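Local atomic coordinates of branched-chain amino acid aminotransferase (PDB entry 5CE8), a protein that probably transfers the amino group between leucine, isoleucine or valine and 2-oxoglutarate, using pyridoxal 5'-phosphate as cofactor. Residues 101-107 and 127-133; 142-147 and 181-187; 261-265 and 284-288. One frame throughout, in Å; residues are numbered along the deposited sequence.

Contact 1: 101-107 and 127-133; sequences DLYIRPV and AIAAIPF
Tyr-103 and Phe-133 meet as an edge-to-face pair, the tyrosine edge turned to the phenylalanine face, with ring planes at 50° and centroids 5.4 Å apart. In both, CG lies anti to the backbone N (chi1 -174° for Tyr-103), which carries the rings off on the same side of the sheet, Tyr-103 CB lying 3.7 Å from Phe-133 CB. Tyrosine suits its place because its OH also accepts a bond from Arg-105 NH2, in the guanidinium plane, while Arg-105 NH1 reaches Asn-37 and Tyr-38 of the second subunit.

The tight part runs along the strands. Tyr-103, Arg-105 and Val-107 each exchange a pair of backbone bonds with Ile-131, Ala-129 and Ala-127 respectively, Arg-105 N to Ala-129 O (2.7 Å) being among the shortest. On the face bearing Pro-106 and Ala-130, Ile-104 CG2 meets Ile-128 CG2 at 3.8 Å, and the small Ala-130 leaves room for Ile-104 CG1. Ala-88 and Val-89 of helix 82-95 cover this side; beta-branched isoleucines suit both strand and apolar interface.

Where Asp-101 and Phe-133 meet, the contact opens to water. Pro-132 is exposed, and a water donates to both Asp-101 OD2 (2.8 Å) and Phe-133 O, while Asp-101 OD1 is taken by Trp-50 N.

The segments form an antiparallel pair within the small-domain sheet of a class-IV aminotransferase, with Tyr-103 close to the pyridoxal phosphate site.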
loop_
_atom_site.group_PDB
_atom_site.type_symbol
_atom_site.label_atom_id
_atom_site.label_comp_id
_atom_site.label_asym_id
_atom_site.label_seq_id
_atom_site.Cartn_x
_atom_site.Cartn_y
_atom_site.Cartn_z
ATOM N N ASP A 101 15.202 -38.880 -18.772
ATOM C CA ASP A 101 14.905 -37.510 -18.269
ATOM C C ASP A 101 14.632 -37.577 -16.763
ATOM O O ASP A 101 13.896 -38.477 -16.252
ATOM C CB ASP A 101 13.680 -36.884 -18.944
ATOM C CG ASP A 101 13.880 -36.605 -20.395
ATOM O OD1 ASP A 101 14.999 -36.792 -20.849
ATOM O OD2 ASP A 101 12.867 -36.263 -21.084
ATOM N N LEU A 102 15.289 -36.665 -16.068
ATOM C CA LEU A 102 15.236 -36.528 -14.619
ATOM C C LEU A 102 14.959 -35.087 -14.211
ATOM O O LEU A 102 15.291 -34.188 -14.965
ATOM C CB LEU A 102 16.584 -36.850 -14.020
ATOM C CG LEU A 102 17.257 -38.199 -14.276
ATOM C CD1 LEU A 102 18.651 -38.207 -13.582
ATOM C CD2 LEU A 102 16.324 -39.342 -13.864
ATOM N N TYR A 103 14.333 -34.948 -13.051
ATOM C CA TYR A 103 14.341 -33.752 -12.236
ATOM C C TYR A 103 15.197 -34.061 -11.018
ATOM O O TYR A 103 15.013 -35.049 -10.322
ATOM C CB TYR A 103 12.927 -33.442 -11.831
ATOM C CG TYR A 103 12.769 -32.151 -11.095
ATOM C CD1 TYR A 103 12.872 -32.111 -9.708
ATOM C CD2 TYR A 103 12.492 -30.969 -11.771
ATOM C CE1 TYR A 103 12.717 -30.939 -9.019
ATOM C CE2 TYR A 103 12.339 -29.767 -11.078
ATOM C CZ TYR A 103 12.395 -29.777 -9.706
ATOM O OH TYR A 103 12.326 -28.595 -8.997
ATOM N N ILE A 104 16.171 -33.226 -10.799
ATOM C CA ILE A 104 17.090 -33.300 -9.686
ATOM C C ILE A 104 16.759 -32.178 -8.610
ATOM O O ILE A 104 16.660 -30.968 -8.927
ATOM C CB ILE A 104 18.503 -33.099 -10.242
ATOM C CG1 ILE A 104 18.886 -34.246 -11.259
ATOM C CG2 ILE A 104 19.533 -33.071 -9.129
ATOM C CD1 ILE A 104 19.816 -33.725 -12.347
ATOM N N ARG A 105 16.539 -32.599 -7.384
ATOM C CA ARG A 105 16.259 -31.679 -6.288
ATOM C C ARG A 105 17.363 -31.567 -5.205
ATOM O O ARG A 105 17.488 -32.506 -4.331
ATOM C CB ARG A 105 15.057 -32.196 -5.578
ATOM C CG ARG A 105 14.696 -31.390 -4.323
ATOM C CD ARG A 105 14.470 -29.879 -4.472
ATOM N NE ARG A 105 13.505 -29.412 -5.461
ATOM C CZ ARG A 105 12.197 -29.288 -5.291
ATOM N NH1 ARG A 105 11.540 -29.646 -4.180
ATOM N NH2 ARG A 105 11.499 -28.813 -6.292
ATOM N N PRO A 106 18.172 -30.499 -5.268
ATOM C CA PRO A 106 19.085 -30.176 -4.167
ATOM C C PRO A 106 18.291 -29.443 -3.126
ATOM O O PRO A 106 17.564 -28.479 -3.475
ATOM C CB PRO A 106 20.135 -29.259 -4.779
ATOM C CG PRO A 106 19.970 -29.340 -6.162
ATOM C CD PRO A 106 18.595 -29.872 -6.502
ATOM N N VAL A 107 18.388 -29.883 -1.870
ATOM C CA VAL A 107 17.767 -29.265 -0.797
ATOM C C VAL A 107 18.768 -29.052 0.325
ATOM O O VAL A 107 19.446 -29.971 0.730
ATOM C CB VAL A 107 16.499 -29.950 -0.317
ATOM C CG1 VAL A 107 16.683 -31.381 0.025
ATOM C CG2 VAL A 107 15.878 -29.175 0.823
ATOM N N ALA A 127 21.073 -32.373 0.709
ATOM C CA ALA A 127 20.667 -33.664 0.091
ATOM C C ALA A 127 20.302 -33.387 -1.340
ATOM O O ALA A 127 19.713 -32.277 -1.679
ATOM C CB ALA A 127 19.497 -34.268 0.833
ATOM N N ILE A 128 20.620 -34.349 -2.182
ATOM C CA ILE A 128 20.412 -34.260 -3.623
ATOM C C ILE A 128 19.892 -35.558 -4.115
ATOM O O ILE A 128 20.557 -36.614 -4.064
ATOM C CB ILE A 128 21.636 -33.998 -4.459
ATOM C CG1 ILE A 128 22.234 -32.660 -4.199
ATOM C CG2 ILE A 128 21.315 -34.128 -5.966
ATOM C CD1 ILE A 128 23.713 -32.586 -4.538
ATOM N N ALA A 129 18.685 -35.450 -4.609
ATOM C CA ALA A 129 17.933 -36.545 -5.207
ATOM C C ALA A 129 17.699 -36.278 -6.669
ATOM O O ALA A 129 17.417 -35.104 -7.080
ATOM C CB ALA A 129 16.601 -36.663 -4.539
ATOM N N ALA A 130 17.764 -37.385 -7.412
ATOM C CA ALA A 130 17.552 -37.460 -8.861
ATOM C C ALA A 130 16.419 -38.427 -9.157
ATOM O O ALA A 130 16.519 -39.584 -8.789
ATOM C CB ALA A 130 18.822 -37.930 -9.529
ATOM N N ILE A 131 15.340 -37.954 -9.783
ATOM C CA ILE A 131 14.189 -38.724 -9.975
ATOM C C ILE A 131 13.692 -38.726 -11.443
ATOM O O ILE A 131 13.684 -37.683 -12.119
ATOM C CB ILE A 131 13.101 -38.271 -8.920
ATOM C CG1 ILE A 131 11.872 -37.614 -9.540
ATOM C CG2 ILE A 131 13.711 -37.377 -7.821
ATOM C CD1 ILE A 131 10.746 -37.361 -8.544
ATOM N N PRO A 132 13.179 -39.876 -11.914
ATOM C CA PRO A 132 12.600 -39.872 -13.222
ATOM C C PRO A 132 11.480 -38.898 -13.280
ATOM O O PRO A 132 10.783 -38.732 -12.271
ATOM C CB PRO A 132 12.057 -41.280 -13.370
ATOM C CG PRO A 132 13.005 -42.068 -12.585
ATOM C CD PRO A 132 13.273 -41.237 -11.374
ATOM N N PHE A 133 11.322 -38.211 -14.416
ATOM C CA PHE A 133 10.312 -37.095 -14.514
ATOM C C PHE A 133 10.029 -36.772 -15.957
ATOM O O PHE A 133 10.963 -36.500 -16.725
ATOM C CB PHE A 133 10.842 -35.826 -13.800
ATOM C CG PHE A 133 9.767 -34.805 -13.394
ATOM C CD1 PHE A 133 8.854 -35.088 -12.380
ATOM C CD2 PHE A 133 9.731 -33.514 -13.974
ATOM C CE1 PHE A 133 7.921 -34.127 -11.954
ATOM C CE2 PHE A 133 8.809 -32.561 -13.551
ATOM C CZ PHE A 133 7.899 -32.858 -12.557
HETATM O O HOH W 1 10.815 -35.643 -19.260
#

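Contact 2: 142-147 and 181-187; sequences VRAAVV and GYDEAIM
Asp-183 and Arg-143 are joined first by polar bonds. Asp-183 presents the anti lone pair of OD2 to Arg-143 N at 2.8 Å, and Asp-183 N returns a bond to Arg-143 O; a short carboxylate can thus take the place of a main-chain carbonyl before the regular pairing begins at Glu-184. OD2 is also salt-bridged to Lys-138. It lies over one guanidinium face, 4.4 Å from Arg-143 NE, a charge attraction with no N-H pointing at it. Arg-143 bends at chi3 (-74°), bringing NH2 to Gly-181 O at 2.7 Å, its guanidinium plane 47° from the Tyr-182 ring; Gly-181 adopts a positive phi that glycine tolerates easily.

Backbone bonds follow in parallel register: Ala-145 N to Glu-184 O, Ile-186 N to Ala-145 O (2.9 Å) and Val-147 N to Ile-186 O. Glu-184 folds back so that OE2 accepts from Ala-185 N; OE2 also makes a salt bridge to Arg-178 and a hydrogen bond to Ser-198.

Apolar contacts fill the remainder. The methyl of Ala-145 sits over the centre of the Tyr-182 ring in a CH-pi contact, small enough to let the ring lie close. On the opposite face Ala-144 CB meets Ile-186 CD1 at 3.8 Å. Val-147 divides its branches, CG1 against Ala-185 CB and CG2 against Met-187 CG, each at 3.7 Å.

These are the two strands of a beta-alpha-beta unit whose crossover helix 167-179 touches Val-147 and Met-187. Strand 265-270 flanks 142-146 on its other edge, Phe-257 of strand 254-259 packs on Ile-186, and Arg-180 of the third subunit bonds Val-146 O.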
loop_
_atom_site.group_PDB
_atom_site.type_symbol
_atom_site.label_atom_id
_atom_site.label_comp_id
_atom_site.label_asym_id
_atom_site.label_seq_id
_atom_site.Cartn_x
_atom_site.Cartn_y
_atom_site.Cartn_z
ATOM N N VAL A 142 -1.954 -24.642 -21.271
ATOM C CA VAL A 142 -2.689 -24.738 -20.020
ATOM C C VAL A 142 -3.619 -23.535 -19.823
ATOM O O VAL A 142 -3.479 -22.567 -20.475
ATOM C CB VAL A 142 -1.715 -24.754 -18.859
ATOM C CG1 VAL A 142 -0.861 -26.064 -18.827
ATOM C CG2 VAL A 142 -0.869 -23.544 -18.835
ATOM N N ARG A 143 -4.621 -23.675 -18.970
ATOM C CA ARG A 143 -5.610 -22.633 -18.702
ATOM C C ARG A 143 -5.153 -22.130 -17.365
ATOM O O ARG A 143 -4.868 -22.939 -16.452
ATOM C CB ARG A 143 -7.008 -23.253 -18.674
ATOM C CG ARG A 143 -7.407 -23.921 -19.996
ATOM C CD ARG A 143 -8.825 -24.379 -20.047
ATOM N NE ARG A 143 -8.948 -25.563 -19.227
ATOM C CZ ARG A 143 -9.337 -25.620 -17.940
ATOM N NH1 ARG A 143 -9.733 -24.556 -17.248
ATOM N NH2 ARG A 143 -9.308 -26.795 -17.343
ATOM N N ALA A 144 -5.069 -20.817 -17.256
ATOM C CA ALA A 144 -4.642 -20.181 -16.051
ATOM C C ALA A 144 -5.666 -19.216 -15.438
ATOM O O ALA A 144 -6.566 -18.723 -16.119
ATOM C CB ALA A 144 -3.302 -19.513 -16.334
ATOM N N ALA A 145 -5.621 -19.084 -14.114
ATOM C CA ALA A 145 -6.461 -18.220 -13.358
ATOM C C ALA A 145 -5.606 -17.256 -12.569
ATOM O O ALA A 145 -4.617 -17.629 -11.933
ATOM C CB ALA A 145 -7.386 -18.986 -12.449
ATOM N N VAL A 146 -5.943 -15.974 -12.609
ATOM C CA VAL A 146 -5.257 -15.048 -11.634
ATOM C C VAL A 146 -5.879 -15.362 -10.298
ATOM O O VAL A 146 -7.143 -15.343 -10.159
ATOM C CB VAL A 146 -5.464 -13.463 -11.881
ATOM C CG1 VAL A 146 -4.652 -12.718 -10.843
ATOM C CG2 VAL A 146 -5.056 -13.042 -13.352
ATOM N N VAL A 147 -5.035 -15.686 -9.318
ATOM C CA VAL A 147 -5.502 -16.023 -7.993
ATOM C C VAL A 147 -5.701 -14.911 -6.981
ATOM O O VAL A 147 -5.289 -13.740 -7.189
ATOM C CB VAL A 147 -4.671 -17.149 -7.369
ATOM C CG1 VAL A 147 -4.768 -18.333 -8.192
ATOM C CG2 VAL A 147 -3.185 -16.791 -7.193
ATOM N N GLY A 181 -10.131 -26.791 -11.192
ATOM C CA GLY A 181 -9.779 -27.442 -12.493
ATOM C C GLY A 181 -9.010 -26.624 -13.578
ATOM O O GLY A 181 -8.857 -27.106 -14.691
ATOM N N TYR A 182 -8.541 -25.408 -13.289
ATOM C CA TYR A 182 -7.443 -24.772 -14.077
ATOM C C TYR A 182 -6.153 -25.515 -13.863
ATOM O O TYR A 182 -5.959 -26.204 -12.795
ATOM C CB TYR A 182 -7.165 -23.316 -13.618
ATOM C CG TYR A 182 -8.383 -22.443 -13.727
ATOM C CD1 TYR A 182 -8.764 -21.884 -14.953
ATOM C CD2 TYR A 182 -9.207 -22.218 -12.615
ATOM C CE1 TYR A 182 -9.921 -21.131 -15.076
ATOM C CE2 TYR A 182 -10.358 -21.453 -12.738
ATOM C CZ TYR A 182 -10.716 -20.942 -13.970
ATOM O OH TYR A 182 -11.831 -20.165 -14.073
ATOM N N ASP A 183 -5.218 -25.336 -14.782
ATOM C CA ASP A 183 -3.974 -26.083 -14.669
ATOM C C ASP A 183 -2.956 -25.331 -13.798
ATOM O O ASP A 183 -2.166 -25.949 -13.134
ATOM C CB ASP A 183 -3.385 -26.366 -16.034
ATOM C CG ASP A 183 -4.380 -26.941 -16.988
ATOM O OD1 ASP A 183 -4.815 -28.067 -16.705
ATOM O OD2 ASP A 183 -4.773 -26.277 -17.994
ATOM N N GLU A 184 -3.007 -23.992 -13.770
ATOM C CA GLU A 184 -1.977 -23.250 -13.044
ATOM C C GLU A 184 -2.504 -21.858 -12.641
ATOM O O GLU A 184 -3.508 -21.306 -13.222
ATOM C CB GLU A 184 -0.660 -23.067 -13.887
ATOM C CG GLU A 184 0.591 -22.457 -13.170
ATOM C CD GLU A 184 0.910 -23.214 -11.865
ATOM O OE1 GLU A 184 1.668 -24.187 -11.983
ATOM O OE2 GLU A 184 0.260 -22.962 -10.769
ATOM N N ALA A 185 -1.783 -21.322 -11.651
ATOM C CA ALA A 185 -2.019 -19.998 -11.077
ATOM C C ALA A 185 -1.223 -18.942 -11.688
ATOM O O ALA A 185 -0.121 -19.186 -12.041
ATOM C CB ALA A 185 -1.728 -19.982 -9.612
ATOM N N ILE A 186 -1.770 -17.726 -11.726
ATOM C CA ILE A 186 -0.942 -16.514 -11.938
ATOM C C ILE A 186 -1.103 -15.696 -10.704
ATOM O O ILE A 186 -2.191 -15.464 -10.293
ATOM C CB ILE A 186 -1.349 -15.680 -13.225
ATOM C CG1 ILE A 186 -0.717 -16.306 -14.489
ATOM C CG2 ILE A 186 -0.742 -14.274 -13.226
ATOM C CD1 ILE A 186 -1.577 -16.198 -15.652
ATOM N N MET A 187 -0.009 -15.077 -10.220
ATOM C CA MET A 187 -0.047 -14.315 -9.036
ATOM C C MET A 187 0.387 -12.890 -9.343
ATOM O O MET A 187 1.434 -12.673 -10.037
ATOM C CB MET A 187 0.969 -14.877 -7.989
ATOM C CG MET A 187 0.416 -16.055 -7.180
ATOM S SD MET A 187 1.460 -16.480 -5.734
ATOM C CE MET A 187 2.528 -17.340 -6.719
#

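Contact 3: 261-265 and 284-288; sequences AAEIT and IAETY
Ile-264 is the bump of this contact, and the hollow it enters lies on helix 279-292 between Ala-285 and Tyr-288. Its CB stands 3.9 Å from Ala-285 CB, while CG1 lies 3.8 Å from Ala-285 CA and equally close to Tyr-288 CB. Alanine suits the floor of the hollow: with a single methyl, it lets a beta-branched side chain come down almost onto the helix backbone.

Two torsions shape the bump. CG1 is turned anti to the carbonyl carbon (chi1 -44°), and a second bend at chi2 (-61°) carries CD1 along the start of the tyrosine side chain, 4.1 Å from Tyr-288 CG. The same CD1 also comes within 4.3 Å of Ile-284 CG2, which bounds the hollow one turn before Tyr-288, while the CG2 branch of Ile-264 rests near Ala-285 N. Residues 284, 285 and 288 lie on one side of the helix, as positions i, i+1 and i+4 do, and Tyr-288 N is bonded to Ile-284 O.

In the class-IV aminotransferase fold this is where the turn that follows strand 254-259 and the cofactor-binding Thr-260 meets a helix of the large domain. Val-228 of helix 223-235 and Phe-256 and Val-258 of strand 254-259 also pack on Ile-264, so a purely hydrocarbon side chain fits there.

Glu-263 adds a lighter touch, its CB passing 4.3 Å from Tyr-288 CE2, obliquely to the ring, while its carboxylate bonds Tyr-49 through OE1. Tyr-288 runs on past Ile-264 to pack on Thr-227 and approach Thr-224, which binds the cofactor.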
loop_
_atom_site.group_PDB
_atom_site.type_symbol
_atom_site.label_atom_id
_atom_site.label_comp_id
_atom_site.label_asym_id
_atom_site.label_seq_id
_atom_site.Cartn_x
_atom_site.Cartn_y
_atom_site.Cartn_z
ATOM N N ALA A 261 10.815 -27.244 -14.476
ATOM C CA ALA A 261 9.839 -28.327 -14.598
ATOM C C ALA A 261 8.867 -28.028 -15.714
ATOM O O ALA A 261 8.444 -28.920 -16.447
ATOM C CB ALA A 261 9.073 -28.559 -13.282
ATOM N N ALA A 262 8.495 -26.760 -15.818
ATOM C CA ALA A 262 7.539 -26.330 -16.842
ATOM C C ALA A 262 8.066 -26.344 -18.289
ATOM O O ALA A 262 7.231 -26.395 -19.244
ATOM C CB ALA A 262 7.052 -24.901 -16.489
ATOM N N GLU A 263 9.393 -26.195 -18.465
ATOM C CA GLU A 263 10.010 -25.943 -19.800
ATOM C C GLU A 263 9.351 -24.662 -20.363
ATOM O O GLU A 263 9.442 -23.601 -19.703
ATOM C CB GLU A 263 9.906 -27.209 -20.651
ATOM C CG GLU A 263 10.494 -28.438 -19.893
ATOM C CD GLU A 263 10.524 -29.749 -20.677
ATOM O OE1 GLU A 263 11.521 -30.524 -20.627
ATOM O OE2 GLU A 263 9.515 -30.036 -21.314
ATOM N N ILE A 264 8.772 -24.723 -21.542
ATOM C CA ILE A 264 8.100 -23.566 -22.203
ATOM C C ILE A 264 6.700 -24.045 -22.423
ATOM O O ILE A 264 6.488 -24.896 -23.278
ATOM C CB ILE A 264 8.742 -23.206 -23.591
ATOM C CG1 ILE A 264 10.301 -23.231 -23.528
ATOM C CG2 ILE A 264 8.244 -21.842 -24.109
ATOM C CD1 ILE A 264 10.932 -22.251 -22.561
ATOM N N THR A 265 5.747 -23.552 -21.629
ATOM C CA THR A 265 4.367 -24.028 -21.728
ATOM C C THR A 265 3.573 -22.822 -22.180
ATOM O O THR A 265 3.565 -21.814 -21.460
ATOM C CB THR A 265 3.917 -24.591 -20.376
ATOM O OG1 THR A 265 4.692 -25.743 -20.054
ATOM C CG2 THR A 265 2.423 -24.908 -20.352
ATOM N N ILE A 284 10.218 -20.330 -29.545
ATOM C CA ILE A 284 11.037 -20.430 -28.275
ATOM C C ILE A 284 11.019 -21.903 -27.705
ATOM O O ILE A 284 12.080 -22.486 -27.374
ATOM C CB ILE A 284 10.682 -19.348 -27.195
ATOM C CG1 ILE A 284 11.130 -17.960 -27.682
ATOM C CG2 ILE A 284 11.529 -19.559 -25.908
ATOM C CD1 ILE A 284 10.453 -16.850 -26.935
ATOM N N ALA A 285 9.849 -22.543 -27.689
ATOM C CA ALA A 285 9.737 -23.914 -27.198
ATOM C C ALA A 285 10.672 -24.842 -28.020
ATOM O O ALA A 285 11.524 -25.571 -27.442
ATOM C CB ALA A 285 8.307 -24.388 -27.305
ATOM N N GLU A 286 10.507 -24.809 -29.354
ATOM C CA GLU A 286 11.344 -25.641 -30.315
ATOM C C GLU A 286 12.835 -25.400 -30.105
ATOM O O GLU A 286 13.614 -26.359 -30.083
ATOM C CB GLU A 286 10.954 -25.411 -31.761
ATOM C CG GLU A 286 9.561 -25.872 -32.180
ATOM C CD GLU A 286 8.955 -25.076 -33.346
ATOM O OE1 GLU A 286 9.591 -24.129 -33.869
ATOM O OE2 GLU A 286 7.779 -25.337 -33.710
ATOM N N THR A 287 13.264 -24.141 -29.895
ATOM C CA THR A 287 14.718 -23.771 -29.735
ATOM C C THR A 287 15.229 -24.254 -28.406
ATOM O O THR A 287 16.260 -25.014 -28.351
ATOM C CB THR A 287 14.911 -22.252 -29.858
ATOM O OG1 THR A 287 14.248 -21.791 -31.064
ATOM C CG2 THR A 287 16.305 -21.865 -29.877
ATOM N N TYR A 288 14.489 -23.960 -27.341
ATOM C CA TYR A 288 14.788 -24.552 -26.008
ATOM C C TYR A 288 15.007 -26.087 -26.067
ATOM O O TYR A 288 16.012 -26.581 -25.561
ATOM C CB TYR A 288 13.716 -24.210 -24.967
ATOM C CG TYR A 288 14.076 -24.645 -23.525
ATOM C CD1 TYR A 288 15.013 -23.947 -22.785
ATOM C CD2 TYR A 288 13.539 -25.763 -22.928
ATOM C CE1 TYR A 288 15.415 -24.348 -21.500
ATOM C CE2 TYR A 288 13.932 -26.164 -21.605
ATOM C CZ TYR A 288 14.842 -25.418 -20.905
ATOM O OH TYR A 288 15.231 -25.753 -19.648
#

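The three contacts follow one another along the chain, each closing before the next opens. Contact 1 belongs to the antiparallel sheet, contact 2 to the mixed sheet, and contact 3 joins a loop between two strands of that mixed sheet to helix 279-292. The centres of contacts 1 and 2 are about 26 Å apart with no touch; that of contact 3 lies about 19 Å from the first and about 18 Å from the second. Segment 261-265 reaches both: Ala-261 packs on Phe-133 and Tyr-103, and Thr-265 on Val-142, bridging the two sheets. Side chains from all three contacts come within about 6 to 7 Å of the bound pyridoxal phosphate, which lies between the sheets.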